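Glutathione S-transferase (Sulfitobacter, PDB 4GF0) binds glutathione and, as a glutathione S-transferase homologue, probably joins it through its thiol to electrophilic substrates. Local coordinates at residues G11-A16 with C170-G175; Y101-M106 with D163-V168; H107-H112 with P134-A139. One frame throughout, in Å; residues are numbered along the deposited sequence.

In the fold
The three contacts each contribute to the glutathione pocket. Contact 1 joins the thioredoxin-like N-terminal domain, just before helix 14-23, to the loop after helix 162-170 in the all-helical C-terminal domain. Contacts 2 and 3 lie within the helical part and share helix 89-111, which pairs first with helix 162-170 and then with helix 123-148. Along the chain, contact 3 is nested inside the loop closed by contact 2, and contact 2 inside that of contact 1. The centre of contact 1 lies about 9 Å from that of contact 2 and about 12 Å from that of contact 3. Thr12, Ile13 and His107 lie at the thiol, Tyr165 near a carboxylate of the ligand.

Contact 1 of 3, residues G11-A16 with C170-G175; sequences GTISVA and CNWLDG. With GSH (glutathione), chain D.
Trp172 NE1 donates to Gly11 O at 2.9 Å, with a nearly straight N-H...O angle of 172°. The oxygen lies in the plane of the indole, at its edge, and the donor approaches almost along the C=O axis. A water bridges the same oxygen to Asn171 ND2, but both of its bonds are weak. Trp172 CG stands anti to the carbonyl carbon (chi1 -69°), and from there the indole reaches across to the other segment. Its six-membered ring then meets Ile13. CZ2 lies 3.8 Å from Ile13 N, which sits at the ring edge, and CH2 is 4.1 Å from Ile13 CB. The two side chains cross at about a right angle. This is part of the interface between the thioredoxin-like domain and the helical domain of a glutathione transferase, at the turn that leads into helix 14-23. The bound thiol lies beside it: SG2 of glutathione is 3.4 Å from Ile13 N and 3.6 Å from Thr12 CB. Ile13 CG2 also packs on the sulfur, at 3.8 Å. Ser14 OG donates to Thr12 OG1 at 2.6 Å, and both hydroxyls are tied back to the backbone of Thr9, which fixes the turn. His110 stacks on the Trp172 ring, and the His107 ring meets it with the planes about 50° apart.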
loop_
_atom_site.group_PDB
_atom_site.type_symbol
_atom_site.label_atom_id
_atom_site.label_comp_id
_atom_site.label_asym_id
_atom_site.label_seq_id
_atom_site.Cartn_x
_atom_site.Cartn_y
_atom_site.Cartn_z
ATOM N N GLY A 11 -9.256 -12.187 11.528
ATOM C CA GLY A 11 -10.081 -11.856 10.379
ATOM C C GLY A 11 -9.674 -10.583 9.659
ATOM O O GLY A 11 -10.320 -10.187 8.685
ATOM N N THR A 12 -8.617 -9.930 10.133
ATOM C CA THR A 12 -8.157 -8.692 9.501
ATOM C C THR A 12 -6.913 -8.915 8.655
ATOM O O THR A 12 -6.323 -10.010 8.647
ATOM C CB THR A 12 -7.886 -7.568 10.532
ATOM O OG1 THR A 12 -6.756 -7.914 11.345
ATOM C CG2 THR A 12 -9.109 -7.343 11.422
ATOM N N ILE A 13 -6.487 -7.853 7.977
ATOM C CA ILE A 13 -5.346 -7.923 7.077
ATOM C C ILE A 13 -4.035 -8.232 7.809
ATOM O O ILE A 13 -3.079 -8.725 7.198
ATOM C CB ILE A 13 -5.210 -6.627 6.240
ATOM C CG1 ILE A 13 -4.363 -6.870 4.988
ATOM C CG2 ILE A 13 -4.669 -5.470 7.098
ATOM C CD1 ILE A 13 -4.939 -7.968 4.088
ATOM N N SER A 14 -3.989 -7.950 9.111
ATOM C CA SER A 14 -2.818 -8.272 9.930
ATOM C C SER A 14 -2.462 -9.748 9.852
ATOM O O SER A 14 -1.301 -10.124 10.061
ATOM C CB SER A 14 -3.055 -7.893 11.396
ATOM O OG SER A 14 -4.246 -8.489 11.907
ATOM N N VAL A 15 -3.451 -10.595 9.575
ATOM C CA VAL A 15 -3.211 -12.032 9.518
ATOM C C VAL A 15 -2.266 -12.398 8.367
ATOM O O VAL A 15 -1.555 -13.406 8.437
ATOM C CB VAL A 15 -4.540 -12.833 9.453
ATOM C CG1 VAL A 15 -4.284 -14.325 9.447
ATOM C CG2 VAL A 15 -5.430 -12.469 10.649
ATOM N N ALA A 16 -2.237 -11.572 7.321
ATOM C CA ALA A 16 -1.318 -11.810 6.206
ATOM C C ALA A 16 0.125 -11.799 6.696
ATOM O O ALA A 16 0.962 -12.572 6.228
ATOM C CB ALA A 16 -1.511 -10.768 5.098
ATOM N N CYS A 170 -9.117 -12.137 -0.104
ATOM C CA CYS A 170 -10.153 -12.950 -0.752
ATOM C C CYS A 170 -11.031 -13.659 0.271
ATOM O O CYS A 170 -12.175 -14.039 -0.008
ATOM C CB CYS A 170 -9.527 -13.958 -1.720
ATOM S SG CYS A 170 -8.884 -13.182 -3.199
ATOM N N ASN A 171 -10.505 -13.822 1.473
ATOM C CA ASN A 171 -11.268 -14.420 2.555
ATOM C C ASN A 171 -12.449 -13.530 2.983
ATOM O O ASN A 171 -13.367 -13.995 3.654
ATOM C CB ASN A 171 -10.347 -14.716 3.742
ATOM C CG ASN A 171 -10.872 -15.813 4.615
ATOM O OD1 ASN A 171 -11.082 -16.939 4.160
ATOM N ND2 ASN A 171 -11.089 -15.500 5.889
ATOM N N TRP A 172 -12.414 -12.256 2.584
ATOM C CA TRP A 172 -13.500 -11.311 2.856
ATOM C C TRP A 172 -14.629 -11.405 1.832
ATOM O O TRP A 172 -15.715 -10.870 2.060
ATOM C CB TRP A 172 -12.984 -9.868 2.832
ATOM C CG TRP A 172 -12.075 -9.493 3.947
ATOM C CD1 TRP A 172 -12.067 -10.000 5.208
ATOM C CD2 TRP A 172 -11.033 -8.513 3.894
ATOM N NE1 TRP A 172 -11.075 -9.394 5.952
ATOM C CE2 TRP A 172 -10.430 -8.477 5.168
ATOM C CE3 TRP A 172 -10.556 -7.662 2.895
ATOM C CZ2 TRP A 172 -9.361 -7.620 5.464
ATOM C CZ3 TRP A 172 -9.500 -6.809 3.189
ATOM C CH2 TRP A 172 -8.914 -6.795 4.464
ATOM N N LEU A 173 -14.376 -12.049 0.695
ATOM C CA LEU A 173 -15.316 -11.957 -0.440
ATOM C C LEU A 173 -16.714 -12.494 -0.146
ATOM O O LEU A 173 -17.710 -11.817 -0.437
ATOM C CB LEU A 173 -14.737 -12.618 -1.695
ATOM C CG LEU A 173 -13.601 -11.861 -2.388
ATOM C CD1 LEU A 173 -12.918 -12.748 -3.420
ATOM C CD2 LEU A 173 -14.128 -10.588 -3.055
ATOM N N ASP A 174 -16.804 -13.697 0.416
ATOM C CA ASP A 174 -18.109 -14.289 0.723
ATOM C C ASP A 174 -18.899 -13.376 1.657
ATOM O O ASP A 174 -20.079 -13.093 1.415
ATOM C CB ASP A 174 -17.950 -15.676 1.353
ATOM C CG ASP A 174 -17.690 -16.766 0.324
ATOM O OD1 ASP A 174 -17.832 -16.500 -0.887
ATOM O OD2 ASP A 174 -17.364 -17.899 0.735
ATOM N N GLY A 175 -18.224 -12.896 2.700
ATOM C CA GLY A 175 -18.816 -11.995 3.671
ATOM C C GLY A 175 -19.220 -10.660 3.074
ATOM O O GLY A 175 -20.118 -9.986 3.592
HETATM N N1 GSH D . -3.134 0.358 4.921
HETATM C CA1 GSH D . -3.193 -0.424 6.135
HETATM C C1 GSH D . -2.394 -1.678 5.973
HETATM O O11 GSH D . -1.760 -2.158 6.952
HETATM O O12 GSH D . -2.373 -2.274 4.862
HETATM C CB1 GSH D . -4.622 -0.816 6.433
HETATM C CG1 GSH D . -4.690 -1.197 7.914
HETATM C CD1 GSH D . -6.158 -1.342 8.330
HETATM O OE1 GSH D . -7.003 -0.522 7.969
HETATM N N2 GSH D . -6.540 -2.477 9.164
HETATM C CA2 GSH D . -7.915 -2.623 9.575
HETATM C C2 GSH D . -8.076 -1.898 10.885
HETATM O O2 GSH D . -7.139 -1.801 11.666
HETATM C CB2 GSH D . -8.270 -4.064 9.758
HETATM S SG2 GSH D . -8.244 -4.899 8.181
HETATM N N3 GSH D . -9.344 -1.279 11.248
HETATM C CA3 GSH D . -9.444 -0.598 12.534
HETATM C C3 GSH D . -10.262 0.665 12.426
HETATM O O31 GSH D . -10.474 1.193 11.297
HETATM O O32 GSH D . -10.723 1.213 13.477
HETATM O O HOH W 1 -9.721 -12.380 6.107
#

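Contact 2 of 3, residues Y101-M106 with D163-V168; sequences YLASTM and DPYLFV
Helices 101-106 and 163-168 run in nearly the same direction, with 27° between their axes and a closest approach of 10.7 Å. Leu102 and Leu166 have the nearest CA atoms, 7.2 Å apart. Helix 101-106 contains a wider pi-type turn, in which Tyr101 O accepts from both Thr105 N and Met106 N. Leu102 points toward helix 163-168. Its CB sits over one face of the Tyr165 ring, 4.1 Å from the centroid, in a CH-pi contact offset toward the rim. Its CD1 branch lies against the base of the ring and reaches the backbone, 3.5 Å from Leu166 N. The second branch, CD2, meets Leu166 CD1 at 3.9 Å, and the two leucines cross at about a right angle. Tyr165 has CG anti to its own N (chi1 -151°), which carries the ring along Leu102 and sets OH 3.3 Å from Ala103 CB. Ile13 also packs on the Tyr165 ring. Replacing Tyr165 with alanine would probably leave one side of Leu102 without its aromatic cover and open a gap between Ala103 and Ile13. Helix 184-194 packs against Leu166 through Phe189, while Tyr100 of the second subunit packs on Ala103. The contact belongs to the helical core of the glutathione transferase C-terminal domain, where Tyr165 also forms part of the glutathione pocket.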
loop_
_atom_site.group_PDB
_atom_site.type_symbol
_atom_site.label_atom_id
_atom_site.label_comp_id
_atom_site.label_asym_id
_atom_site.label_seq_id
_atom_site.Cartn_x
_atom_site.Cartn_y
_atom_site.Cartn_z
ATOM N N TYR A 101 -1.930 -3.173 -5.362
ATOM C CA TYR A 101 -3.329 -3.211 -5.799
ATOM C C TYR A 101 -4.241 -3.542 -4.619
ATOM O O TYR A 101 -5.295 -2.932 -4.426
ATOM C CB TYR A 101 -3.549 -4.237 -6.918
ATOM C CG TYR A 101 -5.000 -4.335 -7.320
ATOM C CD1 TYR A 101 -5.563 -3.396 -8.167
ATOM C CD2 TYR A 101 -5.809 -5.350 -6.833
ATOM C CE1 TYR A 101 -6.887 -3.466 -8.531
ATOM C CE2 TYR A 101 -7.149 -5.433 -7.200
ATOM C CZ TYR A 101 -7.674 -4.487 -8.050
ATOM O OH TYR A 101 -8.996 -4.548 -8.417
ATOM N N LEU A 102 -3.842 -4.536 -3.837
ATOM C CA LEU A 102 -4.620 -4.910 -2.666
ATOM C C LEU A 102 -4.667 -3.753 -1.663
ATOM O O LEU A 102 -5.734 -3.428 -1.138
ATOM C CB LEU A 102 -4.046 -6.186 -2.019
ATOM C CG LEU A 102 -4.180 -7.425 -2.925
ATOM C CD1 LEU A 102 -3.468 -8.618 -2.275
ATOM C CD2 LEU A 102 -5.637 -7.780 -3.223
ATOM N N ALA A 103 -3.525 -3.111 -1.431
ATOM C CA ALA A 103 -3.440 -2.007 -0.468
ATOM C C ALA A 103 -4.240 -0.770 -0.867
ATOM O O ALA A 103 -4.826 -0.104 -0.010
ATOM C CB ALA A 103 -1.973 -1.614 -0.232
ATOM N N SER A 104 -4.265 -0.462 -2.162
ATOM C CA SER A 104 -4.818 0.809 -2.650
ATOM C C SER A 104 -6.233 0.690 -3.197
ATOM O O SER A 104 -6.963 1.695 -3.289
ATOM C CB SER A 104 -3.911 1.379 -3.746
ATOM O OG SER A 104 -3.892 0.527 -4.887
ATOM N N THR A 105 -6.622 -0.517 -3.591
ATOM C CA THR A 105 -7.887 -0.692 -4.302
ATOM C C THR A 105 -8.805 -1.711 -3.637
ATOM O O THR A 105 -9.932 -1.385 -3.268
ATOM C CB THR A 105 -7.656 -1.086 -5.778
ATOM O OG1 THR A 105 -6.740 -0.161 -6.374
ATOM C CG2 THR A 105 -8.965 -1.047 -6.557
ATOM N N MET A 106 -8.340 -2.948 -3.483
ATOM C CA MET A 106 -9.251 -3.992 -3.028
ATOM C C MET A 106 -9.559 -3.889 -1.533
ATOM O O MET A 106 -10.721 -3.988 -1.131
ATOM C CB MET A 106 -8.735 -5.387 -3.401
ATOM C CG MET A 106 -9.803 -6.476 -3.288
ATOM S SD MET A 106 -9.285 -7.963 -4.180
ATOM C CE MET A 106 -10.678 -9.066 -3.945
ATOM N N ASP A 163 0.873 -13.734 -1.965
ATOM C CA ASP A 163 -0.103 -14.775 -1.662
ATOM C C ASP A 163 -0.784 -14.667 -0.287
ATOM O O ASP A 163 -2.010 -14.742 -0.220
ATOM C CB ASP A 163 0.493 -16.160 -1.928
ATOM C CG ASP A 163 0.880 -16.334 -3.382
ATOM O OD1 ASP A 163 -0.018 -16.170 -4.241
ATOM O OD2 ASP A 163 2.077 -16.594 -3.665
ATOM N N PRO A 164 -0.016 -14.473 0.801
ATOM C CA PRO A 164 -0.725 -14.273 2.072
ATOM C C PRO A 164 -1.618 -13.043 2.034
ATOM O O PRO A 164 -2.714 -13.051 2.585
ATOM C CB PRO A 164 0.410 -14.012 3.064
ATOM C CG PRO A 164 1.568 -14.740 2.488
ATOM C CD PRO A 164 1.443 -14.576 1.006
ATOM N N TYR A 165 -1.124 -11.988 1.399
ATOM C CA TYR A 165 -1.876 -10.755 1.239
ATOM C C TYR A 165 -3.178 -11.031 0.486
ATOM O O TYR A 165 -4.262 -10.656 0.952
ATOM C CB TYR A 165 -1.017 -9.718 0.494
ATOM C CG TYR A 165 -1.305 -8.275 0.821
ATOM C CD1 TYR A 165 -2.561 -7.867 1.267
ATOM C CD2 TYR A 165 -0.323 -7.310 0.657
ATOM C CE1 TYR A 165 -2.823 -6.519 1.561
ATOM C CE2 TYR A 165 -0.566 -5.980 0.952
ATOM C CZ TYR A 165 -1.811 -5.587 1.393
ATOM O OH TYR A 165 -2.019 -4.253 1.665
ATOM N N LEU A 166 -3.089 -11.713 -0.654
ATOM C CA LEU A 166 -4.279 -11.978 -1.470
ATOM C C LEU A 166 -5.235 -12.912 -0.751
ATOM O O LEU A 166 -6.447 -12.740 -0.814
ATOM C CB LEU A 166 -3.886 -12.575 -2.824
ATOM C CG LEU A 166 -5.053 -12.873 -3.766
ATOM C CD1 LEU A 166 -5.764 -11.578 -4.153
ATOM C CD2 LEU A 166 -4.527 -13.606 -4.996
ATOM N N PHE A 167 -4.685 -13.897 -0.056
ATOM C CA PHE A 167 -5.521 -14.856 0.657
ATOM C C PHE A 167 -6.424 -14.182 1.692
ATOM O O PHE A 167 -7.629 -14.438 1.749
ATOM C CB PHE A 167 -4.641 -15.894 1.342
ATOM C CG PHE A 167 -5.410 -16.873 2.174
ATOM C CD1 PHE A 167 -6.240 -17.806 1.575
ATOM C CD2 PHE A 167 -5.299 -16.861 3.553
ATOM C CE1 PHE A 167 -6.953 -18.729 2.347
ATOM C CE2 PHE A 167 -6.010 -17.773 4.331
ATOM C CZ PHE A 167 -6.838 -18.705 3.724
ATOM N N VAL A 168 -5.842 -13.331 2.526
ATOM C CA VAL A 168 -6.634 -12.690 3.565
ATOM C C VAL A 168 -7.697 -11.767 2.967
ATOM O O VAL A 168 -8.824 -11.710 3.455
ATOM C CB VAL A 168 -5.743 -11.956 4.597
ATOM C CG1 VAL A 168 -6.612 -11.169 5.567
ATOM C CG2 VAL A 168 -4.889 -12.970 5.349
#

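Contact 3 of 3, residues H107-H112 with P134-A139; sequences HVAHAH and PETMAA. With GSH (glutathione), chain D.
Segments 107-111 and 134-139 lie on helices 89-111 and 123-148 of the glutathione transferase helical domain, with His107 of the first lining the glutathione pocket. The two short segments are antiparallel, at 169°, their axes 9.0 Å apart. Ala109 faces Thr136 and Met137. Its methyl CB lies 3.6 Å from Thr136 OG1 and 3.9 Å from Met137 SD. Thr136 OG1 sits between its own N and carbonyl carbon (chi1 60°), on the side of Ala109. A water joins the two helices there, donating to Ala109 O at 2.8 Å and lying 2.7 Å from Thr136 OG1. The Met137 chain bends at chi2 and chi3, and this brings its sulfur 3.6 Å from His110 N and against His110 CB. The His110 ring turns away from this interface, and its ND1 is hydrogen-bonded to Asp176. His107 leads away from segment 134-139, and the edge of its ring meets the ligand, with SG2 of glutathione 3.4 Å from NE2 and near the ring plane. His112 ND1 donates to Val108 O at 2.7 Å, in the plane of its imidazole. Its NE2 is hydrogen-bonded to NE2 of His112 of the second subunit, so both ring nitrogens have partners and the ring is held from turning. If both subunits are alike, each ND1 already carries a proton for Val108 O, and the bond between the NE2 atoms needs one more, so one of the two His112 rings would probably be positively charged.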
loop_
_atom_site.group_PDB
_atom_site.type_symbol
_atom_site.label_atom_id
_atom_site.label_comp_id
_atom_site.label_asym_id
_atom_site.label_seq_id
_atom_site.Cartn_x
_atom_site.Cartn_y
_atom_site.Cartn_z
ATOM N N HIS A 107 -8.533 -3.682 -0.705
ATOM C CA HIS A 107 -8.779 -3.492 0.722
ATOM C C HIS A 107 -9.593 -2.220 0.898
ATOM O O HIS A 107 -10.504 -2.162 1.721
ATOM C CB HIS A 107 -7.467 -3.408 1.516
ATOM C CG HIS A 107 -7.648 -3.467 3.006
ATOM N ND1 HIS A 107 -6.587 -3.611 3.870
ATOM C CD2 HIS A 107 -8.760 -3.398 3.776
ATOM C CE1 HIS A 107 -7.036 -3.628 5.116
ATOM N NE2 HIS A 107 -8.348 -3.506 5.087
ATOM N N VAL A 108 -9.266 -1.200 0.110
ATOM C CA VAL A 108 -9.972 0.074 0.192
ATOM C C VAL A 108 -11.463 -0.078 -0.129
ATOM O O VAL A 108 -12.304 0.512 0.557
ATOM C CB VAL A 108 -9.311 1.151 -0.701
ATOM C CG1 VAL A 108 -10.214 2.382 -0.841
ATOM C CG2 VAL A 108 -7.943 1.536 -0.129
ATOM N N ALA A 109 -11.792 -0.876 -1.148
ATOM C CA ALA A 109 -13.191 -1.166 -1.460
ATOM C C ALA A 109 -13.885 -1.847 -0.285
ATOM O O ALA A 109 -15.014 -1.502 0.068
ATOM C CB ALA A 109 -13.314 -2.019 -2.727
ATOM N N HIS A 110 -13.211 -2.818 0.320
ATOM C CA HIS A 110 -13.765 -3.534 1.469
ATOM C C HIS A 110 -13.994 -2.588 2.650
ATOM O O HIS A 110 -14.978 -2.716 3.373
ATOM C CB HIS A 110 -12.826 -4.668 1.882
ATOM C CG HIS A 110 -13.182 -5.310 3.181
ATOM N ND1 HIS A 110 -14.211 -6.215 3.319
ATOM C CD2 HIS A 110 -12.625 -5.192 4.420
ATOM C CE1 HIS A 110 -14.284 -6.622 4.576
ATOM N NE2 HIS A 110 -13.326 -6.009 5.259
ATOM N N ALA A 111 -13.082 -1.635 2.823
ATOM C CA ALA A 111 -13.098 -0.729 3.971
ATOM C C ALA A 111 -14.314 0.180 3.959
ATOM O O ALA A 111 -14.719 0.697 5.001
ATOM C CB ALA A 111 -11.823 0.104 4.012
ATOM N N HIS A 112 -14.903 0.367 2.784
ATOM C CA HIS A 112 -16.091 1.211 2.676
ATOM C C HIS A 112 -17.341 0.556 3.257
ATOM O O HIS A 112 -18.387 1.204 3.388
ATOM C CB HIS A 112 -16.324 1.650 1.225
ATOM C CG HIS A 112 -15.412 2.741 0.780
ATOM N ND1 HIS A 112 -14.066 2.541 0.509
ATOM C CD2 HIS A 112 -15.632 4.063 0.592
ATOM C CE1 HIS A 112 -13.518 3.684 0.154
ATOM N NE2 HIS A 112 -14.449 4.627 0.193
ATOM N N PRO A 134 -20.666 -5.162 -2.483
ATOM C CA PRO A 134 -20.683 -6.407 -3.263
ATOM C C PRO A 134 -20.272 -6.168 -4.710
ATOM O O PRO A 134 -19.619 -7.018 -5.320
ATOM C CB PRO A 134 -22.145 -6.846 -3.186
ATOM C CG PRO A 134 -22.614 -6.302 -1.883
ATOM C CD PRO A 134 -21.938 -4.962 -1.761
ATOM N N GLU A 135 -20.617 -5.008 -5.251
ATOM C CA GLU A 135 -20.246 -4.702 -6.627
ATOM C C GLU A 135 -18.783 -4.287 -6.795
ATOM O O GLU A 135 -18.129 -4.719 -7.745
ATOM C CB GLU A 135 -21.196 -3.669 -7.229
ATOM C CG GLU A 135 -22.605 -4.229 -7.392
ATOM C CD GLU A 135 -23.594 -3.197 -7.871
ATOM O OE1 GLU A 135 -23.217 -2.361 -8.720
ATOM O OE2 GLU A 135 -24.750 -3.220 -7.395
ATOM N N THR A 136 -18.257 -3.472 -5.881
ATOM C CA THR A 136 -16.858 -3.060 -5.978
ATOM C C THR A 136 -15.906 -4.230 -5.714
ATOM O O THR A 136 -14.865 -4.343 -6.359
ATOM C CB THR A 136 -16.509 -1.884 -5.039
ATOM O OG1 THR A 136 -16.746 -2.266 -3.677
ATOM C CG2 THR A 136 -17.343 -0.665 -5.382
ATOM N N MET A 137 -16.256 -5.092 -4.765
ATOM C CA MET A 137 -15.423 -6.261 -4.474
ATOM C C MET A 137 -15.478 -7.293 -5.598
ATOM O O MET A 137 -14.487 -7.968 -5.873
ATOM C CB MET A 137 -15.808 -6.907 -3.135
ATOM C CG MET A 137 -15.431 -6.071 -1.915
ATOM S SD MET A 137 -13.652 -5.809 -1.687
ATOM C CE MET A 137 -13.144 -7.417 -1.098
ATOM N N ALA A 138 -16.631 -7.410 -6.254
ATOM C CA ALA A 138 -16.746 -8.325 -7.383
ATOM C C ALA A 138 -15.862 -7.831 -8.523
ATOM O O ALA A 138 -15.203 -8.626 -9.206
ATOM C CB ALA A 138 -18.186 -8.434 -7.846
ATOM N N ALA A 139 -15.836 -6.515 -8.722
ATOM C CA ALA A 139 -15.018 -5.932 -9.779
ATOM C C ALA A 139 -13.545 -6.151 -9.463
ATOM O O ALA A 139 -12.738 -6.429 -10.359
ATOM C CB ALA A 139 -15.329 -4.434 -9.961
HETATM N N1 GSH D . -3.134 0.358 4.921
HETATM C CA1 GSH D . -3.193 -0.424 6.135
HETATM C C1 GSH D . -2.394 -1.678 5.973
HETATM O O11 GSH D . -1.760 -2.158 6.952
HETATM O O12 GSH D . -2.373 -2.274 4.862
HETATM C CB1 GSH D . -4.622 -0.816 6.433
HETATM C CG1 GSH D . -4.690 -1.197 7.914
HETATM C CD1 GSH D . -6.158 -1.342 8.330
HETATM O OE1 GSH D . -7.003 -0.522 7.969
HETATM N N2 GSH D . -6.540 -2.477 9.164
HETATM C CA2 GSH D . -7.915 -2.623 9.575
HETATM C C2 GSH D . -8.076 -1.898 10.885
HETATM O O2 GSH D . -7.139 -1.801 11.666
HETATM C CB2 GSH D . -8.270 -4.064 9.758
HETATM S SG2 GSH D . -8.244 -4.899 8.181
HETATM N N3 GSH D . -9.344 -1.279 11.248
HETATM C CA3 GSH D . -9.444 -0.598 12.534
HETATM C C3 GSH D . -10.262 0.665 12.426
HETATM O O31 GSH D . -10.474 1.193 11.297
HETATM O O32 GSH D . -10.723 1.213 13.477
HETATM O O HOH W 2 -16.447 -0.240 -1.913
#